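Side-chain contacts in HAD superfamily hydrolase (Brucella suis biovar 1, PDB 6NQ4), which probably acts as a phosphatase of the haloacid dehalogenase-like family and, in this crystal, holds a sodium ion beside a phosphate: residues Ile39-Val43 and Trp44-His48; Gly92-Glu95 and Asn96-Asp99; Gly234-Lys238 and Ser239-Gly243. One frame throughout, in Å; residues are numbered along the deposited sequence.

Contact 1: residues Ile39-Val43 and Trp44-His48; sequences IFCDV and WGVVH. With NA (sodium ion), chain H; PO4 (phosphate ion), chain G.
Val43 and His48 meet where the chain coils tightly after strand 38-41, and the indole of Trp44 completes the cluster. CG1 of Val43 lies anti to its own backbone N (chi1 177°), which brings it up against both rings: it approaches NE2 of His48 to 3.5 Å and, obliquely, CE3 of Trp44 to 3.7 Å. The imidazole reaches over the indole, its CE1 3.5 Å above the Trp44 ring plane and offset toward the rim; its ND1 is engaged by Gly50 N. Farther back, SG of Cys41 packs against CG1 of Val46, while Val46 CG2, the other branch, rests 3.5 Å from OD2 of Asp42. The coil itself is wound round Val43 O, which accepts from Val46 N and, in the carbonyl plane, from Val47 N at 2.8 Å, with a weak third bond from His48 N. Such a single turn directly behind the first core strand matches the squiggle of haloacid dehalogenase-type phosphatases, and Asp42 probably corresponds to their first-motif aspartate. Its OD2 binds sodium at 2.4 Å. The carbonyl O of Trp44 does so at the same distance, and a phosphate oxygen, two waters and Asp246 join them. The Trp44 amide serves the same site, donating to phosphate O2 over 2.9 Å with an N-H...O angle of 162°. Lys215 pairs with OD1 of Asp42 and also binds the phosphate. Carboxylate, carbonyl and amide are thus held by one short turn, an arrangement consistent with a site that receives a phosphoryl group beside a metal.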
loop_
_atom_site.group_PDB
_atom_site.type_symbol
_atom_site.label_atom_id
_atom_site.label_comp_id
_atom_site.label_asym_id
_atom_site.label_seq_id
_atom_site.Cartn_x
_atom_site.Cartn_y
_atom_site.Cartn_z
ATOM N N ILE A 39 9.565 -10.273 8.293
ATOM C CA ILE A 39 9.753 -9.301 7.230
ATOM C C ILE A 39 8.394 -8.707 6.898
ATOM O O ILE A 39 7.401 -9.438 6.814
ATOM C CB ILE A 39 10.342 -10.003 5.988
ATOM C CG1 ILE A 39 11.825 -10.298 6.201
ATOM C CG2 ILE A 39 10.104 -9.175 4.718
ATOM C CD1 ILE A 39 12.423 -11.190 5.116
ATOM N N PHE A 40 8.345 -7.380 6.732
ATOM C CA PHE A 40 7.198 -6.689 6.137
ATOM C C PHE A 40 7.640 -6.289 4.733
ATOM O O PHE A 40 8.477 -5.391 4.580
ATOM C CB PHE A 40 6.820 -5.426 6.925
ATOM C CG PHE A 40 6.266 -5.658 8.325
ATOM C CD1 PHE A 40 6.007 -6.927 8.826
ATOM C CD2 PHE A 40 6.017 -4.560 9.142
ATOM C CE1 PHE A 40 5.503 -7.091 10.133
ATOM C CE2 PHE A 40 5.516 -4.710 10.426
ATOM C CZ PHE A 40 5.257 -5.977 10.925
ATOM N N CYS A 41 7.105 -6.955 3.709
ATOM C CA CYS A 41 7.590 -6.780 2.343
ATOM C C CYS A 41 6.539 -6.122 1.456
ATOM O O CYS A 41 5.401 -6.585 1.387
ATOM C CB CYS A 41 8.036 -8.120 1.746
ATOM S SG CYS A 41 8.890 -7.968 0.143
ATOM N N ASP A 42 6.965 -5.096 0.729
ATOM C CA ASP A 42 6.171 -4.426 -0.294
ATOM C C ASP A 42 5.778 -5.406 -1.406
ATOM O O ASP A 42 6.459 -6.407 -1.652
ATOM C CB ASP A 42 7.119 -3.366 -0.870
ATOM C CG ASP A 42 6.454 -2.351 -1.716
ATOM O OD1 ASP A 42 5.227 -2.197 -1.604
ATOM O OD2 ASP A 42 7.196 -1.686 -2.480
ATOM N N VAL A 43 4.675 -5.106 -2.097
ATOM C CA VAL A 43 4.192 -5.958 -3.188
ATOM C C VAL A 43 4.466 -5.348 -4.574
ATOM O O VAL A 43 5.331 -5.840 -5.316
ATOM C CB VAL A 43 2.708 -6.352 -2.999
ATOM C CG1 VAL A 43 2.207 -7.175 -4.200
ATOM C CG2 VAL A 43 2.516 -7.158 -1.681
ATOM N N TRP A 44 3.764 -4.275 -4.944
ATOM C CA TRP A 44 3.965 -3.706 -6.282
ATOM C C TRP A 44 5.377 -3.150 -6.440
ATOM O O TRP A 44 5.865 -2.383 -5.603
ATOM C CB TRP A 44 2.946 -2.611 -6.561
ATOM C CG TRP A 44 1.711 -3.115 -7.231
ATOM C CD1 TRP A 44 1.420 -3.055 -8.566
ATOM C CD2 TRP A 44 0.621 -3.776 -6.613
ATOM N NE1 TRP A 44 0.197 -3.604 -8.809
ATOM C CE2 TRP A 44 -0.327 -4.052 -7.624
ATOM C CE3 TRP A 44 0.332 -4.131 -5.288
ATOM C CZ2 TRP A 44 -1.540 -4.698 -7.364
ATOM C CZ3 TRP A 44 -0.874 -4.776 -5.024
ATOM C CH2 TRP A 44 -1.796 -5.050 -6.057
ATOM N N GLY A 45 6.031 -3.544 -7.523
ATOM C CA GLY A 45 7.375 -3.119 -7.796
ATOM C C GLY A 45 8.440 -3.972 -7.169
ATOM O O GLY A 45 9.635 -3.750 -7.449
ATOM N N VAL A 46 8.060 -4.919 -6.309
ATOM C CA VAL A 46 9.023 -5.742 -5.587
ATOM C C VAL A 46 8.721 -7.211 -5.836
ATOM O O VAL A 46 9.619 -7.983 -6.190
ATOM C CB VAL A 46 9.029 -5.393 -4.084
ATOM C CG1 VAL A 46 9.889 -6.395 -3.308
ATOM C CG2 VAL A 46 9.531 -3.953 -3.874
ATOM N N VAL A 47 7.457 -7.612 -5.654
ATOM C CA VAL A 47 7.014 -8.984 -5.917
ATOM C C VAL A 47 6.419 -9.125 -7.317
ATOM O O VAL A 47 6.613 -10.151 -7.990
ATOM C CB VAL A 47 6.007 -9.421 -4.828
ATOM C CG1 VAL A 47 5.369 -10.770 -5.181
ATOM C CG2 VAL A 47 6.681 -9.462 -3.462
ATOM N N HIS A 48 5.668 -8.123 -7.767
ATOM C CA HIS A 48 5.071 -8.144 -9.102
ATOM C C HIS A 48 4.787 -6.712 -9.526
ATOM O O HIS A 48 4.919 -5.777 -8.728
ATOM C CB HIS A 48 3.831 -9.060 -9.191
ATOM C CG HIS A 48 2.608 -8.556 -8.478
ATOM N ND1 HIS A 48 1.869 -7.483 -8.928
ATOM C CD2 HIS A 48 1.950 -9.037 -7.389
ATOM C CE1 HIS A 48 0.820 -7.313 -8.141
ATOM N NE2 HIS A 48 0.845 -8.243 -7.203
HETATM NA NA NA H . 6.218 -0.427 -4.324
HETATM P P PO4 G . 2.614 -1.190 -2.830
HETATM O O1 PO4 G . 4.014 -0.882 -3.361
HETATM O O2 PO4 G . 2.298 -2.667 -2.991
HETATM O O3 PO4 G . 1.776 -0.370 -3.830
HETATM O O4 PO4 G . 2.430 -0.638 -1.438
HETATM O O HOH W 1 6.062 1.419 -2.657
HETATM O O HOH W 2 4.932 0.680 -6.126
#

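Contact 2: residues Gly92-Glu95 and Asn96-Asp99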
loop_
_atom_site.group_PDB
_atom_site.type_symbol
_atom_site.label_atom_id
_atom_site.label_comp_id
_atom_site.label_asym_id
_atom_site.label_seq_id
_atom_site.Cartn_x
_atom_site.Cartn_y
_atom_site.Cartn_z
ATOM N N GLY A 92 1.119 -15.797 -10.657
ATOM C CA GLY A 92 2.120 -16.828 -10.441
ATOM C C GLY A 92 2.847 -16.807 -9.112
ATOM O O GLY A 92 3.831 -17.540 -8.957
ATOM N N VAL A 93 2.398 -16.013 -8.147
ATOM C CA VAL A 93 2.996 -16.032 -6.813
ATOM C C VAL A 93 2.455 -17.221 -6.022
ATOM O O VAL A 93 1.244 -17.290 -5.750
ATOM C CB VAL A 93 2.715 -14.721 -6.068
ATOM C CG1 VAL A 93 3.426 -14.721 -4.699
ATOM C CG2 VAL A 93 3.104 -13.521 -6.930
ATOM N N PRO A 94 3.310 -18.157 -5.615
ATOM C CA PRO A 94 2.847 -19.309 -4.836
ATOM C C PRO A 94 2.567 -18.908 -3.400
ATOM O O PRO A 94 3.201 -18.007 -2.842
ATOM C CB PRO A 94 4.042 -20.266 -4.898
ATOM C CG PRO A 94 5.222 -19.364 -4.966
ATOM C CD PRO A 94 4.769 -18.178 -5.824
ATOM N N GLU A 95 1.586 -19.585 -2.796
ATOM C CA GLU A 95 1.214 -19.210 -1.437
ATOM C C GLU A 95 2.323 -19.505 -0.434
ATOM O O GLU A 95 2.367 -18.860 0.621
ATOM C CB GLU A 95 -0.179 -19.739 -1.034
ATOM C CG GLU A 95 -0.404 -21.239 -1.174
ATOM C CD GLU A 95 -1.890 -21.650 -1.262
ATOM O OE1 GLU A 95 -2.409 -22.242 -0.282
ATOM O OE2 GLU A 95 -2.529 -21.401 -2.321
ATOM N N ASN A 96 3.259 -20.416 -0.759
ATOM C CA ASN A 96 4.365 -20.695 0.156
ATOM C C ASN A 96 5.422 -19.587 0.195
ATOM O O ASN A 96 6.417 -19.736 0.913
ATOM C CB ASN A 96 4.982 -22.088 -0.080
ATOM C CG ASN A 96 5.722 -22.206 -1.410
ATOM O OD1 ASN A 96 5.932 -21.226 -2.117
ATOM N ND2 ASN A 96 6.128 -23.436 -1.750
ATOM N N ALA A 97 5.241 -18.487 -0.545
ATOM C CA ALA A 97 6.178 -17.367 -0.493
ATOM C C ALA A 97 5.849 -16.352 0.593
ATOM O O ALA A 97 6.629 -15.419 0.808
ATOM C CB ALA A 97 6.245 -16.648 -1.846
ATOM N N TYR A 98 4.717 -16.489 1.273
ATOM C CA TYR A 98 4.341 -15.515 2.283
ATOM C C TYR A 98 3.449 -16.196 3.310
ATOM O O TYR A 98 2.880 -17.264 3.057
ATOM C CB TYR A 98 3.642 -14.294 1.634
ATOM C CG TYR A 98 2.404 -14.669 0.833
ATOM C CD1 TYR A 98 2.506 -15.051 -0.501
ATOM C CD2 TYR A 98 1.139 -14.665 1.419
ATOM C CE1 TYR A 98 1.378 -15.420 -1.230
ATOM C CE2 TYR A 98 0.020 -15.032 0.709
ATOM C CZ TYR A 98 0.131 -15.414 -0.613
ATOM O OH TYR A 98 -1.008 -15.768 -1.314
ATOM N N ASP A 99 3.329 -15.564 4.474
ATOM C CA ASP A 99 2.420 -16.041 5.507
ATOM C C ASP A 99 1.080 -15.328 5.485
ATOM O O ASP A 99 0.041 -15.980 5.640
ATOM C CB ASP A 99 3.064 -15.875 6.886
ATOM C CG ASP A 99 4.222 -16.826 7.091
ATOM O OD1 ASP A 99 3.969 -17.946 7.589
ATOM O OD2 ASP A 99 5.367 -16.471 6.720
HETATM O O HOH W 3 -0.668 -16.062 -3.949
#
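Asn96 folds back on Pro94 within a 3-10 turn that links helix 81-90, ended by a Schellman motif at Gly92, to strand 100-103 of the Rossmann-like core. With CG of Asn96 lodged between its backbone N and carbonyl carbon (chi1 68°), OD1 comes to rest beside the proline ring, 3.5 Å from Pro94 CG, the two side chains crossing at a slant. The same OD1 accepts from Gln62 NE2 of helix 55-66, so the amide is fixed by a bond on top of this packing. Ala97 closes the turn: its N donates to Pro94 O over 3.1 Å, with an N-H...O angle of 162°. Its methyl packs loosely on two apolar neighbours, CB lying 4.3 Å from Pro94 CG and 4.4 Å from Val93 CG1. Tyr98 leaves the turn with only a weak bond, from its N to Glu95 O, but its ring packs back on the preceding residues. Chi1 of 58° swings the phenol back across the chain, laying one face under Glu95 O, which stands 3.9 Å above the plane over the ring centre. Val93 crosses the ring at about a right angle; CG1 comes to its edge, 4.1 Å from Tyr98 CE1. Val85 and Met88 of helix 81-90 also pack on the phenol, tying the turn to the helix it follows. The hydroxyl is joined to the residue before the turn by a water lying in the ring plane, which donates to Val93 O and hydrogen-bonds to Tyr98 OH at 2.7 Å.

Contact 3: residues Gly234-Lys238 and Ser239-Gly243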
loop_
_atom_site.group_PDB
_atom_site.type_symbol
_atom_site.label_atom_id
_atom_site.label_comp_id
_atom_site.label_asym_id
_atom_site.label_seq_id
_atom_site.Cartn_x
_atom_site.Cartn_y
_atom_site.Cartn_z
ATOM N N GLY A 234 3.654 -14.903 20.067
ATOM C CA GLY A 234 4.065 -14.029 21.144
ATOM C C GLY A 234 4.523 -12.701 20.591
ATOM O O GLY A 234 4.437 -12.441 19.388
ATOM N N SER A 235 5.015 -11.861 21.493
ATOM C CA SER A 235 5.483 -10.542 21.097
ATOM C C SER A 235 6.687 -10.666 20.172
ATOM O O SER A 235 7.537 -11.543 20.341
ATOM C CB SER A 235 5.863 -9.734 22.340
ATOM O OG SER A 235 4.717 -9.478 23.136
ATOM N N VAL A 236 6.744 -9.795 19.170
ATOM C CA VAL A 236 7.873 -9.725 18.253
ATOM C C VAL A 236 8.415 -8.312 18.347
ATOM O O VAL A 236 7.717 -7.348 18.000
ATOM C CB VAL A 236 7.457 -10.072 16.810
ATOM C CG1 VAL A 236 8.639 -9.946 15.862
ATOM C CG2 VAL A 236 6.881 -11.488 16.756
ATOM N N ASP A 237 9.644 -8.185 18.840
ATOM C CA ASP A 237 10.242 -6.872 19.018
ATOM C C ASP A 237 10.614 -6.255 17.678
ATOM O O ASP A 237 10.957 -6.943 16.716
ATOM C CB ASP A 237 11.487 -6.969 19.891
ATOM C CG ASP A 237 11.176 -7.451 21.284
ATOM O OD1 ASP A 237 9.996 -7.386 21.696
ATOM O OD2 ASP A 237 12.116 -7.892 21.970
ATOM N N LYS A 238 10.554 -4.932 17.634
ATOM C CA LYS A 238 10.760 -4.240 16.367
ATOM C C LYS A 238 12.163 -4.427 15.820
ATOM O O LYS A 238 12.350 -4.423 14.596
ATOM C CB LYS A 238 10.398 -2.778 16.522
ATOM C CG LYS A 238 8.915 -2.647 16.648
ATOM C CD LYS A 238 8.534 -1.245 16.806
ATOM C CE LYS A 238 7.039 -1.144 16.898
ATOM N NZ LYS A 238 6.625 0.262 16.933
ATOM N N SER A 239 13.154 -4.634 16.694
ATOM C CA SER A 239 14.506 -4.889 16.211
ATOM C C SER A 239 14.600 -6.179 15.413
ATOM O O SER A 239 15.585 -6.371 14.689
ATOM C CB SER A 239 15.476 -4.947 17.388
ATOM O OG SER A 239 15.157 -6.039 18.232
ATOM N N ARG A 240 13.593 -7.049 15.505
ATOM C CA ARG A 240 13.571 -8.335 14.815
ATOM C C ARG A 240 12.720 -8.342 13.544
ATOM O O ARG A 240 12.485 -9.421 12.978
ATOM C CB ARG A 240 13.104 -9.436 15.770
ATOM C CG ARG A 240 13.921 -9.526 17.063
ATOM C CD ARG A 240 15.357 -9.973 16.795
ATOM N NE ARG A 240 15.399 -11.263 16.113
ATOM C CZ ARG A 240 16.516 -11.907 15.780
ATOM N NH1 ARG A 240 17.703 -11.385 16.071
ATOM N NH2 ARG A 240 16.445 -13.076 15.155
ATOM N N ILE A 241 12.266 -7.180 13.071
ATOM C CA ILE A 241 11.422 -7.089 11.882
ATOM C C ILE A 241 12.127 -6.221 10.847
ATOM O O ILE A 241 12.553 -5.103 11.157
ATOM C CB ILE A 241 10.032 -6.517 12.209
ATOM C CG1 ILE A 241 9.345 -7.354 13.300
ATOM C CG2 ILE A 241 9.178 -6.470 10.949
ATOM C CD1 ILE A 241 8.067 -6.720 13.843
ATOM N N LEU A 242 12.246 -6.735 9.621
ATOM C CA LEU A 242 12.829 -6.004 8.503
ATOM C C LEU A 242 11.738 -5.539 7.544
ATOM O O LEU A 242 10.974 -6.361 7.027
ATOM C CB LEU A 242 13.807 -6.906 7.750
ATOM C CG LEU A 242 14.523 -6.274 6.550
ATOM C CD1 LEU A 242 15.425 -5.114 6.986
ATOM C CD2 LEU A 242 15.290 -7.350 5.790
ATOM N N GLY A 243 11.693 -4.235 7.270
ATOM C CA GLY A 243 10.830 -3.710 6.212
ATOM C C GLY A 243 11.571 -3.692 4.883
ATOM O O GLY A 243 12.749 -3.357 4.826
HETATM O O HOH W 4 14.195 -3.828 12.644
#
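Lys238 O accepts from Ile241 N over 3.2 Å, and a water that could also donate to it lies 2.8 Å away. That water also lies within hydrogen-bonding distance of Ile241 O, though more acceptors surround it than it has protons, so its bonds cannot all be made at once. One residue earlier the same i to i-3 backbone bond recurs, Arg240 N donating to Asp237 O over 2.9 Å. Together the two backbone bonds wind residues 238-240 into a short 3-10 turn just ahead of strand 241-245. Beneath it the apolar contact is carried by Val236 and Ile241, whose side chains cross at about a right angle. CG1 of Val236 is the branch that touches, 3.7 Å from Ile241 CG1 and 3.8 Å from Ile241 CD1. Ile241 turns CG1 toward the side of its own backbone N (chi1 -56°), and this carries the ethyl arm back under the turn, where it also passes 3.8 Å from Asp237 O. Arg240 contributes its CB, 3.4 Å from the same Asp237 O, before its chain bends twice and leads the guanidinium away to a salt bridge with Asp37. Lys238 instead runs out fully extended, NZ donating to Phe258 O while the ammonium also makes a cation-pi contact with the Phe258 ring. The turn therefore joins the end of helix 218-232 to a central strand of the parallel sheet: Val236 packs on Val228 and Ile241 on Leu225 of that helix, while Arg240 hydrogen-bonds through its backbone to Ala38 of the adjoining strand 38-41.

Overall arrangement
All three turns adjoin strands of one parallel core sheet, contacts 1 and 3 its central strands and contact 2 the outermost strand 100-103, and only contact 1 carries the sodium and the phosphate. Contact 3 joins it directly through neighbouring strands 38-41 and 241-245: Phe40 N lies 2.8 Å from Leu242 O, a probable hydrogen bond, and Phe40 CE1 packs 3.8 Å from Ile241 CG2. Their centres are nonetheless about 18 Å apart, as contact 3 enters its strand and contact 1 leaves its own. Contact 2 packs behind the metal loop, with Val93 CG2 4.0 Å from Val47 CG1, while the Val93 side chain stays about 14 Å from the sodium. Contacts 2 and 3 do not touch; their nearest atoms are about 11 Å apart.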